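Local coordinates for protein oxidoreductase (Bordetella pertussis, PDB 3Q2K) that probably catalyses the NAD-dependent oxidation of UDP-linked N-acetylglucosaminuronic acid in the biosynthesis of 2,3-diacetamido-2,3-dideoxy-D-mannuronic acid, at residues 102-105 with 106-110; 161-164 with 165-169; 195-198 with 199-202. All coordinates share one frame; numbering follows the deposited sequence.

Contact 1: residues 102-105 with 106-110; sequences SGLH and PWQAI. With NAI (1,4-dihydronicotinamide adenine dinucleotide), chain U.
L104 and Q108 meet where the loop before helix 105-114 runs into its first turn, and both reach on to the adenine of the bound NADH. The backbone N of Q108 donates a hydrogen bond of 2.8 Å to O of L104. The side chain of Q108 leaves with CG anti to its carbonyl carbon (chi1 -72°) and stays extended, which folds it back along the turn and puts its NE2 3.9 Å from CB of L104. A long amide suits this place because it reaches the adenine edge, OE1 approaching N1A of NADH to 3.4 Å, and still has NE2 to give to a weak bond with OG1 of T100. The branched end of L104 offers an apolar surface, CD1 lying 3.7 Å from N7A. Nearer the middle of the cofactor, OG of S102 shares a hydrogen bond of 2.6 Å with the ribose hydroxyl O3D of NADH. The imidazole of H105 presents its edge to the same hydroxyl, with CE1 3.2 Å from O3D, and carries CA of S102 over one face. This is the cofactor side of a Rossmann fold, where the loop leaving strand 95-98 turns into the next helix beside the dinucleotide. P106 fits the first turn because a proline N has no hydrogen to give and none is needed there. Beyond it, W107 turns its ring edge to the backbone, CD1 lying 3.5 Å from O of G103, and makes a cation-pi contact with K137 of the second subunit. Farther out, O of T100 accepts from NE2 of H105.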
loop_
_atom_site.group_PDB
_atom_site.type_symbol
_atom_site.label_atom_id
_atom_site.label_comp_id
_atom_site.label_asym_id
_atom_site.label_seq_id
_atom_site.Cartn_x
_atom_site.Cartn_y
_atom_site.Cartn_z
ATOM N N SER C 102 -22.418 -22.268 -15.254
ATOM C CA SER C 102 -22.269 -21.915 -13.840
ATOM C C SER C 102 -22.794 -20.546 -13.429
ATOM O O SER C 102 -23.430 -20.418 -12.383
ATOM C CB SER C 102 -20.805 -22.100 -13.426
ATOM O OG SER C 102 -20.488 -23.437 -13.765
ATOM N N GLY C 103 -22.594 -19.533 -14.266
ATOM C CA GLY C 103 -23.145 -18.213 -13.938
ATOM C C GLY C 103 -24.649 -17.998 -13.964
ATOM O O GLY C 103 -25.140 -16.961 -13.519
ATOM N N LEU C 104 -25.410 -18.951 -14.495
ATOM C CA LEU C 104 -26.859 -18.952 -14.307
ATOM C C LEU C 104 -27.358 -19.535 -12.990
ATOM O O LEU C 104 -28.499 -19.258 -12.639
ATOM C CB LEU C 104 -27.553 -19.809 -15.364
ATOM C CG LEU C 104 -27.338 -19.281 -16.778
ATOM C CD1 LEU C 104 -27.837 -20.380 -17.731
ATOM C CD2 LEU C 104 -28.049 -17.936 -16.903
ATOM N N HIS C 105 -26.585 -20.399 -12.335
ATOM C CA HIS C 105 -27.086 -21.139 -11.185
ATOM C C HIS C 105 -27.705 -20.206 -10.150
ATOM O O HIS C 105 -28.790 -20.473 -9.628
ATOM C CB HIS C 105 -25.981 -21.935 -10.493
ATOM C CG HIS C 105 -25.354 -22.960 -11.380
ATOM N ND1 HIS C 105 -24.261 -23.702 -10.996
ATOM C CD2 HIS C 105 -25.651 -23.348 -12.643
ATOM C CE1 HIS C 105 -23.925 -24.526 -11.973
ATOM N NE2 HIS C 105 -24.757 -24.335 -12.982
ATOM N N PRO C 106 -27.019 -19.097 -9.844
ATOM C CA PRO C 106 -27.546 -18.222 -8.795
ATOM C C PRO C 106 -28.971 -17.762 -9.124
ATOM O O PRO C 106 -29.903 -17.740 -8.311
ATOM C CB PRO C 106 -26.615 -17.006 -8.858
ATOM C CG PRO C 106 -25.355 -17.498 -9.504
ATOM C CD PRO C 106 -25.738 -18.633 -10.400
ATOM N N TRP C 107 -29.108 -17.298 -10.357
ATOM C CA TRP C 107 -30.358 -16.680 -10.767
ATOM C C TRP C 107 -31.408 -17.771 -10.923
ATOM O O TRP C 107 -32.542 -17.599 -10.489
ATOM C CB TRP C 107 -30.132 -15.884 -12.051
ATOM C CG TRP C 107 -29.039 -14.880 -11.844
ATOM C CD1 TRP C 107 -27.770 -14.924 -12.343
ATOM C CD2 TRP C 107 -29.112 -13.702 -11.027
ATOM N NE1 TRP C 107 -27.058 -13.829 -11.906
ATOM C CE2 TRP C 107 -27.859 -13.063 -11.097
ATOM C CE3 TRP C 107 -30.125 -13.113 -10.262
ATOM C CZ2 TRP C 107 -27.608 -11.853 -10.445
ATOM C CZ3 TRP C 107 -29.872 -11.919 -9.606
ATOM C CH2 TRP C 107 -28.620 -11.302 -9.699
ATOM N N GLN C 108 -31.030 -18.920 -11.469
ATOM C CA GLN C 108 -31.980 -20.017 -11.545
ATOM C C GLN C 108 -32.334 -20.456 -10.124
ATOM O O GLN C 108 -33.500 -20.721 -9.824
ATOM C CB GLN C 108 -31.425 -21.153 -12.414
ATOM C CG GLN C 108 -31.434 -20.717 -13.866
ATOM C CD GLN C 108 -30.910 -21.778 -14.804
ATOM O OE1 GLN C 108 -31.251 -21.795 -15.983
ATOM N NE2 GLN C 108 -30.053 -22.649 -14.297
ATOM N N ALA C 109 -31.359 -20.509 -9.223
ATOM C CA ALA C 109 -31.693 -21.031 -7.902
ATOM C C ALA C 109 -32.655 -20.077 -7.205
ATOM O O ALA C 109 -33.483 -20.525 -6.421
ATOM C CB ALA C 109 -30.487 -21.255 -7.041
ATOM N N ILE C 110 -32.540 -18.779 -7.457
ATOM C CA ILE C 110 -33.395 -17.804 -6.782
ATOM C C ILE C 110 -34.833 -17.916 -7.312
ATOM O O ILE C 110 -35.774 -18.018 -6.527
ATOM C CB ILE C 110 -32.789 -16.395 -6.941
ATOM C CG1 ILE C 110 -31.453 -16.262 -6.197
ATOM C CG2 ILE C 110 -33.763 -15.259 -6.616
ATOM C CD1 ILE C 110 -31.032 -14.813 -6.173
HETATM P PA NAI U . -23.023 -27.697 -21.224
HETATM O O1A NAI U . -22.831 -26.690 -22.289
HETATM O O2A NAI U . -22.720 -29.142 -21.873
HETATM O O5B NAI U . -24.553 -28.017 -20.830
HETATM C C5B NAI U . -25.294 -26.817 -21.023
HETATM C C4B NAI U . -26.803 -26.995 -21.137
HETATM O O4B NAI U . -27.472 -25.925 -20.457
HETATM C C3B NAI U . -26.948 -26.830 -22.663
HETATM O O3B NAI U . -27.763 -27.906 -23.135
HETATM C C2B NAI U . -27.536 -25.393 -22.727
HETATM O O2B NAI U . -28.435 -25.207 -23.824
HETATM C C1B NAI U . -28.396 -25.446 -21.445
HETATM N N9A NAI U . -28.815 -24.090 -21.134
HETATM C C8A NAI U . -28.174 -22.924 -21.413
HETATM N N7A NAI U . -28.898 -21.950 -20.936
HETATM C C5A NAI U . -30.028 -22.398 -20.344
HETATM C C6A NAI U . -31.130 -21.830 -19.676
HETATM N N6A NAI U . -31.244 -20.466 -19.477
HETATM N N1A NAI U . -32.051 -22.663 -19.201
HETATM C C2A NAI U . -31.949 -23.975 -19.325
HETATM N N3A NAI U . -30.937 -24.545 -19.944
HETATM C C4A NAI U . -29.960 -23.799 -20.443
HETATM O O3 NAI U . -21.839 -27.644 -20.144
HETATM P PN NAI U . -21.940 -28.669 -18.912
HETATM O O1N NAI U . -20.552 -29.332 -18.973
HETATM O O2N NAI U . -22.939 -29.845 -18.896
HETATM O O5D NAI U . -21.929 -27.737 -17.591
HETATM C C5D NAI U . -22.550 -28.474 -16.546
HETATM C C4D NAI U . -22.709 -27.600 -15.296
HETATM O O4D NAI U . -22.341 -28.602 -14.325
HETATM C C3D NAI U . -21.647 -26.487 -15.185
HETATM O O3D NAI U . -21.734 -25.741 -13.977
HETATM C C2D NAI U . -20.385 -27.358 -15.024
HETATM O O2D NAI U . -19.464 -26.611 -14.236
HETATM C C1D NAI U . -20.940 -28.424 -14.049
HETATM N N1N NAI U . -20.303 -29.730 -14.196
HETATM C C2N NAI U . -20.034 -30.391 -13.091
HETATM C C3N NAI U . -19.433 -31.639 -13.201
HETATM C C7N NAI U . -19.106 -32.389 -11.976
HETATM O O7N NAI U . -18.246 -33.245 -12.015
HETATM N N7N NAI U . -19.758 -32.070 -10.840
HETATM C C4N NAI U . -19.113 -32.144 -14.460
HETATM C C5N NAI U . -19.412 -31.376 -15.570
HETATM C C6N NAI U . -20.033 -30.153 -15.413
#

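Contact 2: residues 161-164 with 165-169; sequences VKKA and IEQGR
From V161 to Q167 the backbone keeps regular helical bonding between residues four apart, as in I165 N to V161 O and E166 N to K162 O, both 2.8 Å. On the buried side V161 and I165 lie alongside each other and point the same way, CG1 of V161 4.1 Å from CD1 of I165; these branched aliphatic chains suit a face packed on I274 of strand 269-276. On another side K162 forms a salt bridge with E166, its NZ 3.3 Å from OE2. Its CG stands anti to the backbone N (chi1 174°) and the chain then bends at chi2 (71°), curling toward the carboxylate. The ammonium has a second partner in the backbone O of W218, whose ring it also meets as a cation. The small A164 lets R169 fold back over it, CD of R169 3.9 Å from CB of A164, while the guanidinium continues to a salt bridge with D303. R169 N bonds to A164 O at 3.1 Å and G168 N to I165 O at 3.3 Å; G168, whose positive phi favours glycine, is the C-prime residue of a Schellman motif ending helix 156-166.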
loop_
_atom_site.group_PDB
_atom_site.type_symbol
_atom_site.label_atom_id
_atom_site.label_comp_id
_atom_site.label_asym_id
_atom_site.label_seq_id
_atom_site.Cartn_x
_atom_site.Cartn_y
_atom_site.Cartn_z
ATOM N N VAL C 161 -9.029 -39.966 4.624
ATOM C CA VAL C 161 -8.152 -38.906 5.097
ATOM C C VAL C 161 -8.947 -38.062 6.102
ATOM O O VAL C 161 -8.469 -37.690 7.173
ATOM C CB VAL C 161 -7.692 -38.132 3.846
ATOM C CG1 VAL C 161 -7.140 -36.767 4.200
ATOM C CG2 VAL C 161 -6.638 -38.948 3.117
ATOM N N LYS C 162 -10.196 -37.766 5.759
ATOM C CA LYS C 162 -11.047 -36.882 6.550
ATOM C C LYS C 162 -11.167 -37.481 7.942
ATOM O O LYS C 162 -11.029 -36.812 8.964
ATOM C CB LYS C 162 -12.427 -36.858 5.892
ATOM C CG LYS C 162 -13.538 -36.108 6.601
ATOM C CD LYS C 162 -13.295 -34.614 6.528
ATOM C CE LYS C 162 -14.577 -33.852 6.796
ATOM N NZ LYS C 162 -14.095 -32.613 7.442
ATOM N N LYS C 163 -11.403 -38.787 7.975
ATOM C CA LYS C 163 -11.477 -39.476 9.251
ATOM C C LYS C 163 -10.192 -39.320 10.059
ATOM O O LYS C 163 -10.235 -39.047 11.257
ATOM C CB LYS C 163 -11.859 -40.943 9.043
ATOM C CG LYS C 163 -13.352 -41.161 9.153
ATOM C CD LYS C 163 -13.864 -41.844 7.900
ATOM C CE LYS C 163 -15.375 -42.024 7.966
ATOM N NZ LYS C 163 -15.974 -42.315 6.633
ATOM N N ALA C 164 -9.024 -39.504 9.455
ATOM C CA ALA C 164 -7.835 -39.332 10.276
ATOM C C ALA C 164 -7.675 -37.884 10.720
ATOM O O ALA C 164 -7.202 -37.593 11.819
ATOM C CB ALA C 164 -6.614 -39.804 9.530
ATOM N N ILE C 165 -8.053 -36.947 9.859
ATOM C CA ILE C 165 -7.868 -35.578 10.305
ATOM C C ILE C 165 -8.819 -35.326 11.466
ATOM O O ILE C 165 -8.454 -34.620 12.407
ATOM C CB ILE C 165 -8.107 -34.528 9.217
ATOM C CG1 ILE C 165 -6.975 -34.577 8.190
ATOM C CG2 ILE C 165 -8.253 -33.156 9.866
ATOM C CD1 ILE C 165 -7.408 -33.755 6.984
ATOM N N GLU C 166 -10.013 -35.910 11.423
ATOM C CA GLU C 166 -10.992 -35.565 12.442
ATOM C C GLU C 166 -10.642 -36.198 13.785
ATOM O O GLU C 166 -11.018 -35.656 14.819
ATOM C CB GLU C 166 -12.447 -35.829 12.046
ATOM C CG GLU C 166 -13.072 -34.871 11.031
ATOM C CD GLU C 166 -14.415 -35.397 10.548
ATOM O OE1 GLU C 166 -14.733 -36.562 10.868
ATOM O OE2 GLU C 166 -15.151 -34.682 9.838
ATOM N N GLN C 167 -9.917 -37.307 13.814
ATOM C CA GLN C 167 -9.583 -37.878 15.117
ATOM C C GLN C 167 -8.196 -37.466 15.580
ATOM O O GLN C 167 -7.553 -38.209 16.320
ATOM C CB GLN C 167 -9.556 -39.399 14.997
ATOM C CG GLN C 167 -10.860 -39.962 14.471
ATOM C CD GLN C 167 -10.602 -41.254 13.741
ATOM O OE1 GLN C 167 -9.458 -41.709 13.670
ATOM N NE2 GLN C 167 -11.661 -41.836 13.189
ATOM N N GLY C 168 -7.715 -36.324 15.101
ATOM C CA GLY C 168 -6.412 -35.841 15.532
ATOM C C GLY C 168 -5.219 -36.724 15.219
ATOM O O GLY C 168 -4.161 -36.495 15.797
ATOM N N ARG C 169 -5.316 -37.695 14.313
ATOM C CA ARG C 169 -4.134 -38.508 13.993
ATOM C C ARG C 169 -2.927 -37.816 13.354
ATOM O O ARG C 169 -1.812 -38.334 13.393
ATOM C CB ARG C 169 -4.543 -39.707 13.139
ATOM C CG ARG C 169 -5.602 -40.561 13.822
ATOM C CD ARG C 169 -6.047 -41.705 12.920
ATOM N NE ARG C 169 -4.916 -42.572 12.604
ATOM C CZ ARG C 169 -4.859 -43.429 11.589
ATOM N NH1 ARG C 169 -3.768 -44.169 11.408
ATOM N NH2 ARG C 169 -5.886 -43.521 10.752
#

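Contact 3: residues 195-198 with 199-202; sequences RGKW and EWDG. With NAI (1,4-dihydronicotinamide adenine dinucleotide), chain U.
The carbonyl O of K197 is gripped by two backbone donors from opposite faces of its plane, D201 N at 2.9 Å and G202 N at 2.7 Å. These bonds close an alpha-turn and a pi-turn on one acceptor, so 197-202 forms a compact loop without regular helix or strand. A second closure is made by the D201 carboxylate, whose OD2 takes the N-H of G196 in a nearly straight bond (162°); its very short length, 2.5 Å, is doubtful as an exact value. With CG anti to the backbone N of D201 (chi1 -167°), the carboxylate swings back across the loop, and the short side chain of an aspartate reaches the backbone N-H of G196; its OD1 is held in turn by ND2 of N207. Glycine suits both ends of this arrangement. G196 has a positive phi (76°), and at G202 the backbone would press any CB against the carbonyl O of D201. Elsewhere in the loop, CB of K197 touches CD1 of the W200 ring at 4.1 Å, and CG of E199 lies 3.5 Å above the centre of one face of that ring. E199 then runs on, extended, to a salt bridge with R343 of the second subunit, against which W200 also packs, while W198 packs on R250 of that subunit. R195 reaches out to the cofactor. Its long chain, extended from CG to NE, carries the guanidinium to the pyrophosphate, where NH1 donates to O1N of NADH at 3.3 Å, the oxygen lying at the guanidinium's edge, near its plane; the same side chain touches the bound UDP-sugar. R195 NH2 and D201 OD2 stay 5.3 Å apart: the carboxylate is spent on G196 N and N207, and the arginine's positive charge is likely to offset part of the pyrophosphate's negative charge.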
loop_
_atom_site.group_PDB
_atom_site.type_symbol
_atom_site.label_atom_id
_atom_site.label_comp_id
_atom_site.label_asym_id
_atom_site.label_seq_id
_atom_site.Cartn_x
_atom_site.Cartn_y
_atom_site.Cartn_z
ATOM N N ARG C 195 -17.904 -21.077 -22.089
ATOM C CA ARG C 195 -16.806 -21.760 -21.405
ATOM C C ARG C 195 -15.623 -20.799 -21.355
ATOM O O ARG C 195 -15.419 -20.106 -22.344
ATOM C CB ARG C 195 -16.444 -23.025 -22.188
ATOM C CG ARG C 195 -17.295 -24.230 -21.808
ATOM C CD ARG C 195 -16.781 -25.455 -22.557
ATOM N NE ARG C 195 -17.707 -26.582 -22.596
ATOM C CZ ARG C 195 -18.086 -27.249 -21.511
ATOM N NH1 ARG C 195 -18.913 -28.278 -21.620
ATOM N NH2 ARG C 195 -17.640 -26.894 -20.312
ATOM N N GLY C 196 -14.896 -20.700 -20.244
ATOM C CA GLY C 196 -13.715 -19.855 -20.156
ATOM C C GLY C 196 -14.057 -18.381 -20.020
ATOM O O GLY C 196 -13.176 -17.523 -20.001
ATOM N N LYS C 197 -15.335 -18.036 -19.941
ATOM C CA LYS C 197 -15.713 -16.653 -19.637
ATOM C C LYS C 197 -15.836 -16.319 -18.153
ATOM O O LYS C 197 -16.294 -17.185 -17.402
ATOM C CB LYS C 197 -17.057 -16.346 -20.285
ATOM C CG LYS C 197 -17.107 -16.767 -21.743
ATOM C CD LYS C 197 -17.588 -15.557 -22.517
ATOM C CE LYS C 197 -17.513 -15.801 -24.013
ATOM N NZ LYS C 197 -18.411 -14.769 -24.598
ATOM N N TRP C 198 -15.445 -15.124 -17.717
ATOM C CA TRP C 198 -15.591 -14.737 -16.308
ATOM C C TRP C 198 -17.034 -14.820 -15.824
ATOM O O TRP C 198 -17.294 -15.386 -14.769
ATOM C CB TRP C 198 -15.099 -13.324 -15.948
ATOM C CG TRP C 198 -13.666 -12.982 -16.277
ATOM C CD1 TRP C 198 -13.250 -12.075 -17.212
ATOM C CD2 TRP C 198 -12.468 -13.525 -15.697
ATOM N NE1 TRP C 198 -11.877 -12.029 -17.250
ATOM C CE2 TRP C 198 -11.372 -12.925 -16.345
ATOM C CE3 TRP C 198 -12.215 -14.455 -14.686
ATOM C CZ2 TRP C 198 -10.052 -13.204 -15.984
ATOM C CZ3 TRP C 198 -10.907 -14.738 -14.334
ATOM C CH2 TRP C 198 -9.837 -14.124 -14.989
ATOM N N GLU C 199 -17.972 -14.168 -16.506
ATOM C CA GLU C 199 -19.383 -14.203 -16.133
ATOM C C GLU C 199 -19.954 -15.620 -16.035
ATOM O O GLU C 199 -20.612 -15.910 -15.046
ATOM C CB GLU C 199 -20.233 -13.417 -17.142
ATOM C CG GLU C 199 -21.709 -13.291 -16.761
ATOM C CD GLU C 199 -22.373 -12.146 -17.500
ATOM O OE1 GLU C 199 -23.431 -11.690 -17.026
ATOM O OE2 GLU C 199 -21.857 -11.676 -18.538
ATOM N N TRP C 200 -19.696 -16.506 -16.996
ATOM C CA TRP C 200 -20.412 -17.771 -17.092
ATOM C C TRP C 200 -19.723 -18.959 -16.422
ATOM O O TRP C 200 -20.371 -19.935 -16.032
ATOM C CB TRP C 200 -20.848 -18.040 -18.545
ATOM C CG TRP C 200 -21.547 -16.838 -19.133
ATOM C CD1 TRP C 200 -21.105 -16.045 -20.158
ATOM C CD2 TRP C 200 -22.781 -16.252 -18.695
ATOM N NE1 TRP C 200 -21.998 -15.028 -20.403
ATOM C CE2 TRP C 200 -23.032 -15.128 -19.511
ATOM C CE3 TRP C 200 -23.718 -16.592 -17.712
ATOM C CZ2 TRP C 200 -24.159 -14.322 -19.361
ATOM C CZ3 TRP C 200 -24.840 -15.785 -17.561
ATOM C CH2 TRP C 200 -25.064 -14.680 -18.400
ATOM N N ASP C 201 -18.403 -18.907 -16.293
ATOM C CA ASP C 201 -17.595 -20.105 -16.059
ATOM C C ASP C 201 -16.429 -19.822 -15.113
ATOM O O ASP C 201 -16.201 -20.564 -14.163
ATOM C CB ASP C 201 -17.066 -20.554 -17.428
ATOM C CG ASP C 201 -16.457 -21.950 -17.462
ATOM O OD1 ASP C 201 -16.496 -22.779 -16.522
ATOM O OD2 ASP C 201 -15.889 -22.228 -18.538
ATOM N N GLY C 202 -15.681 -18.746 -15.335
ATOM C CA GLY C 202 -14.390 -18.604 -14.668
ATOM C C GLY C 202 -13.369 -19.457 -15.392
ATOM O O GLY C 202 -13.627 -19.953 -16.489
HETATM P PA NAI U . -23.023 -27.697 -21.224
HETATM O O1A NAI U . -22.831 -26.690 -22.289
HETATM O O2A NAI U . -22.720 -29.142 -21.873
HETATM O O5B NAI U . -24.553 -28.017 -20.830
HETATM C C5B NAI U . -25.294 -26.817 -21.023
HETATM C C4B NAI U . -26.803 -26.995 -21.137
HETATM O O4B NAI U . -27.472 -25.925 -20.457
HETATM C C3B NAI U . -26.948 -26.830 -22.663
HETATM O O3B NAI U . -27.763 -27.906 -23.135
HETATM C C2B NAI U . -27.536 -25.393 -22.727
HETATM O O2B NAI U . -28.435 -25.207 -23.824
HETATM C C1B NAI U . -28.396 -25.446 -21.445
HETATM N N9A NAI U . -28.815 -24.090 -21.134
HETATM C C8A NAI U . -28.174 -22.924 -21.413
HETATM N N7A NAI U . -28.898 -21.950 -20.936
HETATM C C5A NAI U . -30.028 -22.398 -20.344
HETATM C C6A NAI U . -31.130 -21.830 -19.676
HETATM N N6A NAI U . -31.244 -20.466 -19.477
HETATM N N1A NAI U . -32.051 -22.663 -19.201
HETATM C C2A NAI U . -31.949 -23.975 -19.325
HETATM N N3A NAI U . -30.937 -24.545 -19.944
HETATM C C4A NAI U . -29.960 -23.799 -20.443
HETATM O O3 NAI U . -21.839 -27.644 -20.144
HETATM P PN NAI U . -21.940 -28.669 -18.912
HETATM O O1N NAI U . -20.552 -29.332 -18.973
HETATM O O2N NAI U . -22.939 -29.845 -18.896
HETATM O O5D NAI U . -21.929 -27.737 -17.591
HETATM C C5D NAI U . -22.550 -28.474 -16.546
HETATM C C4D NAI U . -22.709 -27.600 -15.296
HETATM O O4D NAI U . -22.341 -28.602 -14.325
HETATM C C3D NAI U . -21.647 -26.487 -15.185
HETATM O O3D NAI U . -21.734 -25.741 -13.977
HETATM C C2D NAI U . -20.385 -27.358 -15.024
HETATM O O2D NAI U . -19.464 -26.611 -14.236
HETATM C C1D NAI U . -20.940 -28.424 -14.049
HETATM N N1N NAI U . -20.303 -29.730 -14.196
HETATM C C2N NAI U . -20.034 -30.391 -13.091
HETATM C C3N NAI U . -19.433 -31.639 -13.201
HETATM C C7N NAI U . -19.106 -32.389 -11.976
HETATM O O7N NAI U . -18.246 -33.245 -12.015
HETATM N N7N NAI U . -19.758 -32.070 -10.840
HETATM C C4N NAI U . -19.113 -32.144 -14.460
HETATM C C5N NAI U . -19.412 -31.376 -15.570
HETATM C C6N NAI U . -20.033 -30.153 -15.413
#

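Along the chain the contacts come in series, 102-110, then 161-169, then 195-202. Contact 1 belongs to the Rossmann domain, at the start of helix 105-114, which follows strand 95-98 of the parallel sheet; contacts 2 and 3 fall in the C-terminal alpha/beta domain, at the end of helix 156-166 and in the loop before helix 210-220. Contacts 1 and 3, with centres 13 Å apart, touch directly: G103 N lies 2.9 Å from W200 O, a probable hydrogen bond, and both contacts meet NADH. The cofactor thus sits where the two domains join. Contact 2 lies across the chain's centre, its centre about 35 Å from that of contact 1 and about 36 Å from that of contact 3.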